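Local coordinates for protein heme oxygenase (mycobilin-producing) (Mycobacterium tuberculosis, PDB 3HX9) that probably catalyses the oxidative breakdown of the heme porphyrin ring to mycobilin, releasing free iron, and holds two hemes in its active site, at residues P2-I6 and F92-L96. Residues are numbered along the deposited sequence; the frame is centred on the assembly and turned at random.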
loop_
_atom_site.group_PDB
_atom_site.type_symbol
_atom_site.label_atom_id
_atom_site.label_comp_id
_atom_site.label_asym_id
_atom_site.label_seq_id
_atom_site.Cartn_x
_atom_site.Cartn_y
_atom_site.Cartn_z
ATOM N N PRO A 2 2.196 12.866 5.168
ATOM C CA PRO A 2 0.865 12.228 4.885
ATOM C C PRO A 2 0.766 10.847 5.508
ATOM O O PRO A 2 1.711 10.344 6.107
ATOM C CB PRO A 2 0.822 12.106 3.372
ATOM C CG PRO A 2 1.783 13.212 2.906
ATOM C CD PRO A 2 2.870 13.267 3.928
ATOM N N VAL A 3 -0.436 10.302 5.478
ATOM C CA VAL A 3 -0.636 8.964 6.120
ATOM C C VAL A 3 -1.306 8.087 5.144
ATOM O O VAL A 3 -1.956 8.565 4.205
ATOM C CB VAL A 3 -1.475 9.026 7.428
ATOM C CG1 VAL A 3 -0.707 9.863 8.480
ATOM C CG2 VAL A 3 -2.906 9.675 7.201
ATOM N N VAL A 4 -1.244 6.786 5.415
ATOM C CA VAL A 4 -1.933 5.781 4.598
ATOM C C VAL A 4 -2.774 4.946 5.550
ATOM O O VAL A 4 -2.291 4.528 6.620
ATOM C CB VAL A 4 -0.875 4.857 3.894
ATOM C CG1 VAL A 4 -1.622 3.737 3.210
ATOM C CG2 VAL A 4 -0.203 5.594 2.786
ATOM N N LYS A 5 -4.041 4.786 5.204
ATOM C CA LYS A 5 -4.951 3.938 5.973
ATOM C C LYS A 5 -5.452 2.854 5.037
ATOM O O LYS A 5 -6.111 3.143 4.048
ATOM C CB LYS A 5 -6.100 4.799 6.457
ATOM C CG LYS A 5 -5.638 6.074 7.283
ATOM C CD LYS A 5 -4.946 5.632 8.653
ATOM C CE LYS A 5 -4.697 6.790 9.670
ATOM N NZ LYS A 5 -4.706 7.903 8.862
ATOM N N ILE A 6 -5.162 1.584 5.343
ATOM C CA ILE A 6 -5.503 0.552 4.398
ATOM C C ILE A 6 -6.609 -0.279 5.077
ATOM O O ILE A 6 -6.356 -0.744 6.217
ATOM C CB ILE A 6 -4.284 -0.394 4.211
ATOM C CG1 ILE A 6 -3.060 0.403 3.711
ATOM C CG2 ILE A 6 -4.675 -1.590 3.204
ATOM C CD1 ILE A 6 -1.913 -0.430 3.119
ATOM N N PHE A 92 -0.557 3.740 8.781
ATOM C CA PHE A 92 0.852 3.982 8.597
ATOM C C PHE A 92 1.085 5.480 8.429
ATOM O O PHE A 92 0.186 6.205 8.071
ATOM C CB PHE A 92 1.409 3.387 7.278
ATOM C CG PHE A 92 1.271 1.909 7.179
ATOM C CD1 PHE A 92 2.342 1.091 7.554
ATOM C CD2 PHE A 92 0.088 1.345 6.712
ATOM C CE1 PHE A 92 2.219 -0.360 7.450
ATOM C CE2 PHE A 92 -0.035 -0.109 6.598
ATOM C CZ PHE A 92 1.028 -0.912 6.993
ATOM N N GLU A 93 2.329 5.868 8.619
ATOM C CA GLU A 93 2.793 7.239 8.276
ATOM C C GLU A 93 3.752 7.144 7.093
ATOM O O GLU A 93 4.566 6.239 6.982
ATOM C CB GLU A 93 3.491 7.904 9.472
ATOM C CG GLU A 93 2.545 8.416 10.596
ATOM C CD GLU A 93 3.251 8.610 11.989
ATOM O OE1 GLU A 93 4.466 8.333 12.112
ATOM O OE2 GLU A 93 2.551 9.009 12.969
ATOM N N VAL A 94 3.674 8.076 6.158
ATOM C CA VAL A 94 4.562 8.010 5.004
ATOM C C VAL A 94 5.938 8.619 5.379
ATOM O O VAL A 94 6.036 9.782 5.830
ATOM C CB VAL A 94 3.963 8.775 3.806
ATOM C CG1 VAL A 94 4.915 8.725 2.627
ATOM C CG2 VAL A 94 2.633 8.210 3.413
ATOM N N VAL A 95 7.001 7.822 5.229
ATOM C CA VAL A 95 8.375 8.254 5.618
ATOM C C VAL A 95 8.989 8.923 4.399
ATOM O O VAL A 95 9.719 9.962 4.499
ATOM C CB VAL A 95 9.254 7.040 6.039
ATOM C CG1 VAL A 95 10.682 7.497 6.359
ATOM C CG2 VAL A 95 8.667 6.351 7.286
ATOM N N LEU A 96 8.821 8.281 3.254
ATOM C CA LEU A 96 9.266 8.780 1.957
ATOM C C LEU A 96 8.336 8.349 0.816
ATOM O O LEU A 96 7.649 7.331 0.897
ATOM C CB LEU A 96 10.674 8.316 1.651
ATOM C CG LEU A 96 10.936 6.880 1.321
ATOM C CD1 LEU A 96 10.767 6.674 -0.171
ATOM C CD2 LEU A 96 12.380 6.526 1.714
HETATM O O HOH W 1 4.543 11.976 6.521
#
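V4 and F92 form an antiparallel hydrogen-bonded pair: V4 N donates to F92 O (3.1 Å), and F92 N returns a bond to V4 O (2.9 Å). A third bond, nearly straight at 171°, runs from V94 N to P2 O. P2, lacking an amide N-H within a chain, gives its carbonyl; a water donates to it and to V94 O, joining the segments.

Followed outward, F92 begins with CB against V4 CB at 4.3 Å. With CG beside the backbone N (chi1 -61°), the ring lies along the neighbouring strand: CD2 brings its edge to V4 O, and CE2 meets I6 CD1 at 4.0 Å. The ring also meets F52 of the second subunit. On the same face, the beta-branched V4 and V94, well suited to extended strands, touch through their CG2 methyls (3.9 Å). On the other face, V3 CG1 packs against the aliphatic CG of E93, whose extended chain reaches a long, weak ion pair with R43 of the second subunit.

Three direct bonds and a bridging water hold the backbones between an apolar face and one ending in the E93 carboxylate, and strand 87-99 carries the sheet across the interface of the dimeric alpha+beta barrel.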